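Local coordinates for protease (Penicillium cyclopium, PDB 5Z6O), which cleaves peptide bonds as a subtilisin-type serine protease, related to proteinase K and probably active on casein, gelatin and collagen type IV, at residues D191-F196 with D204-G209; G53-W58 with A82-G87; G156-V161 with S250-R255; R6-P9 with L13-I16. One frame throughout, in Å; residues are numbered along the deposited sequence.

Contact 1 (D191-F196 with D204-G209); sequences DGSASF and DLYAPG. With CA (calcium ion), chain B.
Tyr206 and Ser193 meet through their hydroxyls, and the tyrosine side chain is the longer arm. Its CB points toward the 191-196 loop. With CG anti to the carbonyl carbon (chi1 -80°), the ring is carried out from the strand to that loop. CE2 is the first ring atom to meet the serine, 3.3 Å from Ser193 OG and 3.7 Å from Ser193 CB. Beyond it CZ lies 3.5 Å from Ser193 OG, and at the tip Tyr206 OH hydrogen-bonds Ser193 OG at 2.7 Å, with either oxygen able to donate. The serine oxygen lies at the ring edge, near the ring plane.

Strand 205-208 is the outermost strand at one end of the parallel sheet of the subtilisin fold, and the loop that leaves strand 182-187 folds back beside it before the chain enters that edge. Pro268 touches both Ser193 and Tyr206. A phenylalanine in place of Tyr206 would keep the ring but would probably leave Ser193 OG without its mate and this part of the loop less firmly tied to the strand.

Further along, Phe196 brings CZ to 3.9 Å from Gly209 O, which lies at the ring edge, while Ala194 CB sits over one face, nearer the ring's border than its middle. The Phe196 side chain is about 8 Å from that of Ser228, by close similarity the charge-relay serine. At the other end of the strand segment, Asp204 grips the calcium ion with both carboxylate oxygens, OD2 at 2.4 Å; Val181 O and five waters also bind the metal.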
loop_
_atom_site.group_PDB
_atom_site.type_symbol
_atom_site.label_atom_id
_atom_site.label_comp_id
_atom_site.label_asym_id
_atom_site.label_seq_id
_atom_site.Cartn_x
_atom_site.Cartn_y
_atom_site.Cartn_z
ATOM N N ASP A 191 12.724 -7.164 -12.337
ATOM C CA ASP A 191 13.297 -5.991 -11.693
ATOM C C ASP A 191 13.373 -4.805 -12.647
ATOM O O ASP A 191 14.165 -3.895 -12.443
ATOM C CB ASP A 191 14.676 -6.259 -11.083
ATOM C CG ASP A 191 14.606 -7.032 -9.763
ATOM O OD1 ASP A 191 13.504 -7.178 -9.173
ATOM O OD2 ASP A 191 15.650 -7.475 -9.308
ATOM N N GLY A 192 12.528 -4.762 -13.661
ATOM C CA GLY A 192 12.438 -3.567 -14.473
ATOM C C GLY A 192 11.418 -2.583 -13.949
ATOM O O GLY A 192 10.598 -2.902 -13.089
ATOM N N SER A 193 11.493 -1.359 -14.473
ATOM C CA SER A 193 10.495 -0.344 -14.192
ATOM C C SER A 193 9.325 -0.626 -15.114
ATOM O O SER A 193 9.509 -0.705 -16.329
ATOM C CB SER A 193 11.073 1.056 -14.424
ATOM O OG SER A 193 10.102 2.061 -14.200
ATOM N N ALA A 194 8.129 -0.812 -14.548
ATOM C CA ALA A 194 6.969 -1.167 -15.363
ATOM C C ALA A 194 6.692 -0.065 -16.379
ATOM O O ALA A 194 6.875 1.107 -16.085
ATOM C CB ALA A 194 5.744 -1.367 -14.465
ATOM N N SER A 195 6.258 -0.443 -17.585
ATOM C CA SER A 195 6.164 0.550 -18.660
ATOM C C SER A 195 5.172 1.664 -18.337
ATOM O O SER A 195 5.338 2.799 -18.799
ATOM C CB SER A 195 5.761 -0.137 -19.966
ATOM O OG SER A 195 4.557 -0.858 -19.803
ATOM N N PHE A 196 4.120 1.360 -17.580
ATOM C CA PHE A 196 3.091 2.350 -17.282
ATOM C C PHE A 196 3.422 3.250 -16.101
ATOM O O PHE A 196 2.682 4.203 -15.865
ATOM C CB PHE A 196 1.762 1.642 -16.982
ATOM C CG PHE A 196 1.882 0.576 -15.920
ATOM C CD1 PHE A 196 1.903 0.932 -14.567
ATOM C CD2 PHE A 196 2.012 -0.779 -16.264
ATOM C CE1 PHE A 196 2.050 -0.041 -13.581
ATOM C CE2 PHE A 196 2.129 -1.777 -15.275
ATOM C CZ PHE A 196 2.152 -1.391 -13.909
ATOM N N ASP A 204 9.587 7.805 -3.998
ATOM C CA ASP A 204 10.469 7.420 -2.909
ATOM C C ASP A 204 11.114 6.059 -3.162
ATOM O O ASP A 204 12.286 5.843 -2.801
ATOM C CB ASP A 204 9.681 7.396 -1.589
ATOM C CG ASP A 204 9.247 8.798 -1.168
ATOM O OD1 ASP A 204 10.145 9.573 -0.781
ATOM O OD2 ASP A 204 8.063 9.160 -1.318
ATOM N N LEU A 205 10.367 5.119 -3.749
ATOM C CA LEU A 205 10.940 3.804 -4.085
ATOM C C LEU A 205 9.969 3.036 -4.981
ATOM O O LEU A 205 8.833 3.456 -5.213
ATOM C CB LEU A 205 11.279 2.978 -2.837
ATOM C CG LEU A 205 10.108 2.495 -2.011
ATOM C CD1 LEU A 205 10.508 1.186 -1.275
ATOM C CD2 LEU A 205 9.727 3.523 -0.933
ATOM N N TYR A 206 10.446 1.900 -5.476
ATOM C CA TYR A 206 9.686 0.927 -6.258
ATOM C C TYR A 206 9.190 -0.190 -5.359
ATOM O O TYR A 206 9.839 -0.545 -4.369
ATOM C CB TYR A 206 10.550 0.269 -7.369
ATOM C CG TYR A 206 10.716 1.142 -8.607
ATOM C CD1 TYR A 206 11.643 2.211 -8.631
ATOM C CD2 TYR A 206 9.925 0.909 -9.746
ATOM C CE1 TYR A 206 11.757 3.032 -9.781
ATOM C CE2 TYR A 206 10.041 1.704 -10.896
ATOM C CZ TYR A 206 10.952 2.745 -10.906
ATOM O OH TYR A 206 11.025 3.483 -12.065
ATOM N N ALA A 207 8.072 -0.794 -5.769
ATOM C CA ALA A 207 7.616 -2.038 -5.170
ATOM C C ALA A 207 6.939 -2.831 -6.261
ATOM O O ALA A 207 6.538 -2.254 -7.282
ATOM C CB ALA A 207 6.645 -1.780 -4.006
ATOM N N PRO A 208 6.765 -4.139 -6.073
ATOM C CA PRO A 208 6.199 -4.983 -7.134
ATOM C C PRO A 208 4.824 -4.494 -7.543
ATOM O O PRO A 208 3.949 -4.280 -6.698
ATOM C CB PRO A 208 6.127 -6.367 -6.478
ATOM C CG PRO A 208 7.320 -6.380 -5.573
ATOM C CD PRO A 208 7.347 -4.954 -4.983
ATOM N N GLY A 209 4.631 -4.345 -8.855
ATOM C CA GLY A 209 3.403 -3.727 -9.309
ATOM C C GLY A 209 2.836 -4.321 -10.564
ATOM O O GLY A 209 1.770 -3.892 -11.000
HETATM CA CA CA B . 8.266 11.314 -0.245
HETATM O O HOH W 1 8.637 11.041 2.074
HETATM O O HOH W 2 9.387 11.963 -2.089
HETATM O O HOH W 3 7.343 13.756 0.161
HETATM O O HOH W 4 6.786 11.736 -1.956
HETATM O O HOH W 5 10.309 12.560 0.057
#

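Contact 2 (G53-W58 with A82-G87); sequences GGRAEW and AGSKFG
Arg55 sets out toward segment 82-87 with CG anti to its own carbonyl carbon, runs extended through chi2, and then bends at chi3 (-74°), which brings the guanidinium edge-on to the carbonyl of Ala82. Ser84 likewise places OG anti to its carbonyl carbon, beside the same guanidinium.

Both terminal nitrogens close on a single acceptor. Arg55 NH1 lies 2.9 Å from Ala82 O, and Arg55 NH2 is likewise 2.9 Å from Ala82 O. The oxygen stays essentially in the guanidinium plane. NH1 approaches in the carbonyl plane, whereas NH2 is tilted from it by 19°. Sharing one oxygen costs straightness, and both bonds are bent to a similar degree. Arg55 NH1 has a second acceptor in Ser84 OG at 3.2 Å, which is tilted from the guanidinium plane.

The arginine ties together parts of a beta-alpha-beta crossover of the subtilisin fold, which runs from edge strand 56-61 through helix 73-82 to the neighbouring strand 93-98: it stands at the entry to the first strand and reaches the chain between the helix and the second. Ala82 O lies close to where helix 73-82 runs out, and the helix dipole may favour a positive group there.

The guanidinium is anchored at the far end of the crossover too, since Arg55 NH2 also bonds Ala92 O, just ahead of strand 93-98. Three bonds to residues 82-84 and this fourth one fix the rotation of the flat group. Ala82 CB comes to 4.2 Å from Arg55 NH2, a plain van der Waals approach. Ser84 OG has a weak bond to Asp51 O besides.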
loop_
_atom_site.group_PDB
_atom_site.type_symbol
_atom_site.label_atom_id
_atom_site.label_comp_id
_atom_site.label_asym_id
_atom_site.label_seq_id
_atom_site.Cartn_x
_atom_site.Cartn_y
_atom_site.Cartn_z
ATOM N N GLY A 53 -9.352 -13.324 7.536
ATOM C CA GLY A 53 -9.418 -14.068 8.795
ATOM C C GLY A 53 -9.994 -13.289 9.951
ATOM O O GLY A 53 -9.486 -13.393 11.078
ATOM N N GLY A 54 -11.030 -12.479 9.697
ATOM C CA GLY A 54 -11.628 -11.698 10.754
ATOM C C GLY A 54 -10.897 -10.431 11.144
ATOM O O GLY A 54 -11.376 -9.717 12.025
ATOM N N ARG A 55 -9.763 -10.107 10.511
ATOM C CA ARG A 55 -8.998 -8.936 10.901
ATOM C C ARG A 55 -9.426 -7.671 10.159
ATOM O O ARG A 55 -8.927 -6.579 10.476
ATOM C CB ARG A 55 -7.510 -9.184 10.652
ATOM C CG ARG A 55 -6.949 -10.311 11.494
ATOM C CD ARG A 55 -5.505 -10.626 11.158
ATOM N NE ARG A 55 -5.424 -11.328 9.893
ATOM C CZ ARG A 55 -4.931 -10.786 8.790
ATOM N NH1 ARG A 55 -4.861 -11.515 7.684
ATOM N NH2 ARG A 55 -4.422 -9.545 8.828
ATOM N N ALA A 56 -10.339 -7.778 9.208
ATOM C CA ALA A 56 -10.817 -6.624 8.460
ATOM C C ALA A 56 -12.141 -6.158 9.031
ATOM O O ALA A 56 -13.044 -6.967 9.269
ATOM C CB ALA A 56 -11.002 -6.976 6.971
ATOM N N GLU A 57 -12.276 -4.852 9.212
ATOM C CA GLU A 57 -13.534 -4.310 9.694
ATOM C C GLU A 57 -13.932 -3.134 8.816
ATOM O O GLU A 57 -13.089 -2.546 8.130
ATOM C CB GLU A 57 -13.424 -3.888 11.176
ATOM C CG GLU A 57 -12.642 -2.640 11.412
ATOM C CD GLU A 57 -12.346 -2.380 12.906
ATOM O OE1 GLU A 57 -11.923 -3.317 13.619
ATOM O OE2 GLU A 57 -12.531 -1.227 13.360
ATOM N N TRP A 58 -15.233 -2.826 8.797
ATOM C CA TRP A 58 -15.742 -1.737 7.969
ATOM C C TRP A 58 -15.629 -0.424 8.728
ATOM O O TRP A 58 -16.140 -0.320 9.837
ATOM C CB TRP A 58 -17.205 -1.983 7.588
ATOM C CG TRP A 58 -17.637 -1.070 6.511
ATOM C CD1 TRP A 58 -18.271 0.142 6.646
ATOM C CD2 TRP A 58 -17.463 -1.281 5.111
ATOM N NE1 TRP A 58 -18.492 0.696 5.401
ATOM C CE2 TRP A 58 -17.991 -0.154 4.449
ATOM C CE3 TRP A 58 -16.878 -2.293 4.354
ATOM C CZ2 TRP A 58 -17.960 -0.034 3.067
ATOM C CZ3 TRP A 58 -16.870 -2.189 2.989
ATOM C CH2 TRP A 58 -17.394 -1.062 2.352
ATOM N N ALA A 82 -2.233 -7.015 3.763
ATOM C CA ALA A 82 -2.458 -7.632 5.064
ATOM C C ALA A 82 -3.163 -8.986 5.008
ATOM O O ALA A 82 -3.425 -9.552 6.074
ATOM C CB ALA A 82 -3.279 -6.682 5.934
ATOM N N GLY A 83 -3.432 -9.541 3.830
ATOM C CA GLY A 83 -4.072 -10.842 3.766
ATOM C C GLY A 83 -3.182 -11.971 4.244
ATOM O O GLY A 83 -1.964 -11.942 4.109
ATOM N N SER A 84 -3.824 -13.020 4.797
ATOM C CA SER A 84 -3.080 -14.189 5.290
ATOM C C SER A 84 -2.269 -14.859 4.194
ATOM O O SER A 84 -1.084 -15.166 4.377
ATOM C CB SER A 84 -4.041 -15.223 5.896
ATOM O OG SER A 84 -4.647 -14.657 7.054
ATOM N N LYS A 85 -2.894 -15.125 3.067
ATOM C CA LYS A 85 -2.195 -15.804 1.987
ATOM C C LYS A 85 -1.504 -14.820 1.049
ATOM O O LYS A 85 -0.372 -15.060 0.650
ATOM C CB LYS A 85 -3.159 -16.686 1.188
ATOM C CG LYS A 85 -3.152 -18.139 1.648
ATOM C CD LYS A 85 -4.158 -18.984 0.883
ATOM C CE LYS A 85 -4.183 -18.616 -0.603
ATOM N NZ LYS A 85 -2.970 -19.071 -1.344
ATOM N N PHE A 86 -2.134 -13.693 0.718
ATOM C CA PHE A 86 -1.583 -12.827 -0.317
ATOM C C PHE A 86 -0.881 -11.598 0.229
ATOM O O PHE A 86 -0.446 -10.768 -0.562
ATOM C CB PHE A 86 -2.691 -12.401 -1.287
ATOM C CG PHE A 86 -3.361 -13.567 -1.957
ATOM C CD1 PHE A 86 -2.710 -14.266 -2.949
ATOM C CD2 PHE A 86 -4.644 -13.934 -1.590
ATOM C CE1 PHE A 86 -3.321 -15.356 -3.559
ATOM C CE2 PHE A 86 -5.267 -15.010 -2.198
ATOM C CZ PHE A 86 -4.595 -15.720 -3.164
ATOM N N GLY A 87 -0.717 -11.482 1.556
ATOM C CA GLY A 87 -0.325 -10.196 2.114
ATOM C C GLY A 87 1.015 -10.120 2.805
ATOM O O GLY A 87 1.596 -11.133 3.203
#

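Contact 3 (G156-V161 with S250-R255); sequences GVFLSV and SSACAR
The packing of a surface helix on the central parallel sheet, a recurring element of the alpha/beta subtilisin fold, is represented here by strand 157-162 and helix 249-259. One ring does the work. Phe158 points from the strand toward the helix, and with CG anti to the backbone N (chi1 165°) the ring is carried to Ala252 and Cys253. Phe158 CD1 touches Ala252 CB at 3.6 Å. The neighbouring ring atom CE1 comes within 3.6 Å of Cys253 N and 3.9 Å of Cys253 CB, with that nitrogen at the ring edge and near the ring plane. Ala252 CB approaches obliquely. The small methyl of Ala252, directed at the strand, probably allows the ring to come close to the helix backbone. Helix 227-245 also packs on the ring, through Val234, Ala238 and Met242, so Phe158 is shared between two helices.

Cys253 is joined in a disulfide to Cys182, on strand 182-187, the next strand of the sheet; the covalent tie thus lies right beside the aromatic contact. Replacing Phe158 by an alanine is likely to open a gap between strand and helix, leaving Ala252 CB and Cys253 CB without the ring they rest on. Since these segments meet by van der Waals contact and without hydrogen bonds between them, their hold comes from shape and burial, while the disulfide adds a covalent tie between helix 249-259 and strand 182-187.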
loop_
_atom_site.group_PDB
_atom_site.type_symbol
_atom_site.label_atom_id
_atom_site.label_comp_id
_atom_site.label_asym_id
_atom_site.label_seq_id
_atom_site.Cartn_x
_atom_site.Cartn_y
_atom_site.Cartn_z
ATOM N N GLY A 156 0.096 11.811 12.411
ATOM C CA GLY A 156 0.632 10.549 12.891
ATOM C C GLY A 156 0.186 9.296 12.151
ATOM O O GLY A 156 0.177 8.207 12.748
ATOM N N VAL A 157 -0.199 9.401 10.877
ATOM C CA VAL A 157 -0.570 8.241 10.062
ATOM C C VAL A 157 0.370 8.181 8.850
ATOM O O VAL A 157 0.449 9.143 8.082
ATOM C CB VAL A 157 -2.039 8.305 9.610
ATOM C CG1 VAL A 157 -2.416 7.068 8.768
ATOM C CG2 VAL A 157 -3.001 8.364 10.803
ATOM N N PHE A 158 1.080 7.055 8.685
ATOM C CA PHE A 158 1.972 6.880 7.542
ATOM C C PHE A 158 1.108 6.734 6.300
ATOM O O PHE A 158 0.055 6.097 6.348
ATOM C CB PHE A 158 2.845 5.641 7.747
ATOM C CG PHE A 158 3.556 5.162 6.489
ATOM C CD1 PHE A 158 4.798 5.651 6.133
ATOM C CD2 PHE A 158 2.956 4.215 5.674
ATOM C CE1 PHE A 158 5.440 5.190 4.982
ATOM C CE2 PHE A 158 3.583 3.737 4.541
ATOM C CZ PHE A 158 4.827 4.217 4.194
ATOM N N LEU A 159 1.537 7.334 5.181
ATOM C CA LEU A 159 0.666 7.341 4.015
ATOM C C LEU A 159 1.452 6.871 2.801
ATOM O O LEU A 159 2.393 7.545 2.365
ATOM C CB LEU A 159 0.054 8.737 3.808
ATOM C CG LEU A 159 -0.838 8.914 2.566
ATOM C CD1 LEU A 159 -1.894 7.804 2.438
ATOM C CD2 LEU A 159 -1.493 10.287 2.651
ATOM N N SER A 160 1.123 5.693 2.283
ATOM C CA SER A 160 1.704 5.219 1.032
ATOM C C SER A 160 0.740 5.502 -0.114
ATOM O O SER A 160 -0.454 5.216 -0.011
ATOM C CB SER A 160 2.023 3.721 1.114
ATOM O OG SER A 160 0.870 2.983 1.417
ATOM N N VAL A 161 1.266 6.057 -1.207
ATOM C CA VAL A 161 0.472 6.524 -2.340
ATOM C C VAL A 161 0.998 5.938 -3.637
ATOM O O VAL A 161 2.207 5.989 -3.893
ATOM C CB VAL A 161 0.521 8.072 -2.405
ATOM C CG1 VAL A 161 -0.251 8.574 -3.572
ATOM C CG2 VAL A 161 -0.067 8.683 -1.118
ATOM N N SER A 250 6.084 8.945 11.257
ATOM C CA SER A 250 6.821 10.032 10.609
ATOM C C SER A 250 8.167 9.587 10.047
ATOM O O SER A 250 8.660 10.218 9.108
ATOM C CB SER A 250 7.012 11.211 11.588
ATOM O OG SER A 250 7.623 10.795 12.809
ATOM N N SER A 251 8.749 8.492 10.545
ATOM C CA SER A 251 10.064 8.024 10.107
ATOM C C SER A 251 9.998 6.795 9.198
ATOM O O SER A 251 11.050 6.308 8.737
ATOM C CB SER A 251 10.944 7.715 11.337
ATOM O OG SER A 251 11.329 8.933 12.003
ATOM N N ALA A 252 8.794 6.259 8.960
ATOM C CA ALA A 252 8.694 4.952 8.317
ATOM C C ALA A 252 9.097 5.024 6.846
ATOM O O ALA A 252 9.738 4.102 6.328
ATOM C CB ALA A 252 7.280 4.408 8.500
ATOM N N CYS A 253 8.742 6.107 6.134
ATOM C CA CYS A 253 9.153 6.138 4.729
ATOM C C CYS A 253 10.665 6.191 4.640
ATOM O O CYS A 253 11.282 5.468 3.840
ATOM C CB CYS A 253 8.507 7.336 4.008
ATOM S SG CYS A 253 8.690 7.299 2.202
ATOM N N ALA A 254 11.291 6.998 5.514
ATOM C CA ALA A 254 12.746 7.121 5.441
ATOM C C ALA A 254 13.430 5.802 5.795
ATOM O O ALA A 254 14.450 5.445 5.181
ATOM C CB ALA A 254 13.233 8.235 6.377
ATOM N N ARG A 255 12.857 5.059 6.740
ATOM C CA ARG A 255 13.435 3.772 7.124
ATOM C C ARG A 255 13.288 2.736 6.002
ATOM O O ARG A 255 14.215 1.960 5.730
ATOM C CB ARG A 255 12.761 3.282 8.400
ATOM C CG ARG A 255 13.197 1.884 8.852
ATOM C CD ARG A 255 14.693 1.823 9.149
ATOM N NE ARG A 255 14.999 0.504 9.678
ATOM C CZ ARG A 255 16.195 -0.054 9.633
ATOM N NH1 ARG A 255 16.364 -1.276 10.128
ATOM N NH2 ARG A 255 17.207 0.607 9.079
#

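Contact 4 (R6-P9 with L13-I16); sequences RNSP and LSRI
Leu13 is the first residue of the helical segment to meet the 6-9 loop: its CB lies 4.2 Å from Ser8 OG. The rest of its side chain runs toward other neighbours, and its methyls pack against the backbone of Phe86 and Gly87.

Ser14 carries the contact. Its OG is held between the backbone N and the carbonyl carbon (chi1 40°), and Ser8 OG adopts the same kind of rotation (chi1 57°), which turns the two hydroxyls to each other. Ser14 OG lies 3.3 Å from Ser8 OG. Ser14 CB is 3.5 Å from Ser8 OG. One water bridges loop and helix across the short link between them: water 6 accepts from Ser8 OG at 2.8 Å and from Ser14 OG at 2.9 Å. The Ser14 proton can be shared among this water, Trp11 O, back in the same helix, and Ala23 O in the chain after it. Ser8 OG has weak bonds to Ser10 O and Thr24 O as well.

Arg15 turns from the loop to make a salt bridge through its NE with Asp191 OD1. Ile16 closes the segment, and its N makes a weak bond to Leu13 O.

The whole forms the tight corner where strand 2-5 gives way to helix 11-16. Leu13 and Ile16 both pack on Tyr26 of strand 26-29, Pro9 rests on Phe86 in the loop after helix 73-82, and Ile16 also touches Leu276, near the last short strand, 274-275.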
loop_
_atom_site.group_PDB
_atom_site.type_symbol
_atom_site.label_atom_id
_atom_site.label_comp_id
_atom_site.label_asym_id
_atom_site.label_seq_id
_atom_site.Cartn_x
_atom_site.Cartn_y
_atom_site.Cartn_z
ATOM N N ARG A 6 6.207 -20.779 1.980
ATOM C CA ARG A 6 6.863 -21.342 0.805
ATOM C C ARG A 6 5.989 -21.239 -0.440
ATOM O O ARG A 6 4.767 -21.351 -0.374
ATOM C CB ARG A 6 7.241 -22.808 1.066
ATOM C CG ARG A 6 8.398 -22.855 2.039
ATOM C CD ARG A 6 9.093 -24.189 2.084
ATOM N NE ARG A 6 9.848 -24.247 3.322
ATOM C CZ ARG A 6 11.121 -23.897 3.464
ATOM N NH1 ARG A 6 11.834 -23.448 2.442
ATOM N NH2 ARG A 6 11.685 -24.012 4.653
ATOM N N ASN A 7 6.637 -21.070 -1.594
ATOM C CA ASN A 7 5.932 -20.987 -2.882
ATOM C C ASN A 7 4.815 -19.949 -2.814
ATOM O O ASN A 7 3.641 -20.219 -3.083
ATOM C CB ASN A 7 5.388 -22.351 -3.294
ATOM C CG ASN A 7 6.491 -23.388 -3.358
ATOM O OD1 ASN A 7 6.362 -24.506 -2.834
ATOM N ND2 ASN A 7 7.623 -22.994 -3.949
ATOM N N SER A 8 5.176 -18.757 -2.372
ATOM C CA SER A 8 4.139 -17.764 -2.124
ATOM C C SER A 8 3.351 -17.504 -3.405
ATOM O O SER A 8 3.925 -17.494 -4.503
ATOM C CB SER A 8 4.763 -16.466 -1.648
ATOM O OG SER A 8 5.712 -16.009 -2.605
ATOM N N PRO A 9 2.053 -17.238 -3.292
ATOM C CA PRO A 9 1.192 -17.187 -4.485
ATOM C C PRO A 9 1.278 -15.896 -5.280
ATOM O O PRO A 9 0.565 -15.757 -6.281
ATOM C CB PRO A 9 -0.214 -17.367 -3.898
ATOM C CG PRO A 9 -0.110 -16.839 -2.536
ATOM C CD PRO A 9 1.280 -17.210 -2.041
ATOM N N LEU A 13 5.493 -10.866 -3.030
ATOM C CA LEU A 13 5.822 -11.207 -1.651
ATOM C C LEU A 13 7.227 -11.768 -1.551
ATOM O O LEU A 13 8.040 -11.330 -0.728
ATOM C CB LEU A 13 4.821 -12.237 -1.104
ATOM C CG LEU A 13 3.372 -11.757 -1.010
ATOM C CD1 LEU A 13 2.541 -12.905 -0.431
ATOM C CD2 LEU A 13 3.239 -10.522 -0.085
ATOM N N SER A 14 7.531 -12.786 -2.347
ATOM C CA SER A 14 8.856 -13.367 -2.205
ATOM C C SER A 14 9.938 -12.405 -2.658
ATOM O O SER A 14 11.059 -12.475 -2.153
ATOM C CB SER A 14 8.939 -14.683 -2.975
ATOM O OG SER A 14 8.268 -14.559 -4.203
ATOM N N ARG A 15 9.617 -11.460 -3.557
ATOM C CA ARG A 15 10.629 -10.496 -3.982
ATOM C C ARG A 15 11.065 -9.615 -2.828
ATOM O O ARG A 15 12.246 -9.268 -2.732
ATOM C CB ARG A 15 10.095 -9.621 -5.119
ATOM C CG ARG A 15 11.170 -8.683 -5.745
ATOM C CD ARG A 15 12.262 -9.516 -6.384
ATOM N NE ARG A 15 13.445 -8.731 -6.774
ATOM C CZ ARG A 15 14.465 -8.468 -5.961
ATOM N NH1 ARG A 15 15.521 -7.807 -6.426
ATOM N NH2 ARG A 15 14.453 -8.904 -4.697
ATOM N N ILE A 16 10.112 -9.183 -1.985
ATOM C CA ILE A 16 10.487 -8.160 -0.997
ATOM C C ILE A 16 11.262 -8.723 0.184
ATOM O O ILE A 16 11.764 -7.938 1.002
ATOM C CB ILE A 16 9.273 -7.387 -0.456
ATOM C CG1 ILE A 16 8.348 -8.337 0.301
ATOM C CG2 ILE A 16 8.585 -6.685 -1.611
ATOM C CD1 ILE A 16 7.337 -7.670 1.247
HETATM O O HOH W 6 6.641 -16.714 -5.174
#

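Along the chain the order begins with contact 4, followed by contact 2; contact 3 then spans a long excursion within which contact 1 lies. Contacts 1, 2 and 3 all reach the same parallel sheet, contact 2 at edge strand 56-61, contact 1 at the opposite edge strand 205-208 and contact 3 inside it; the centres of contacts 1 and 2 are about 25 Å apart. Contact 4, from the N-terminal part, touches both of these: Pro208 of contact 1 packs on Ile16, and the backbone of Lys85 in contact 2 lies against Pro9. Asp204 meets Cys253, bringing calcium site and disulfide together. The N-terminal corner thus links regions near both sheet edges.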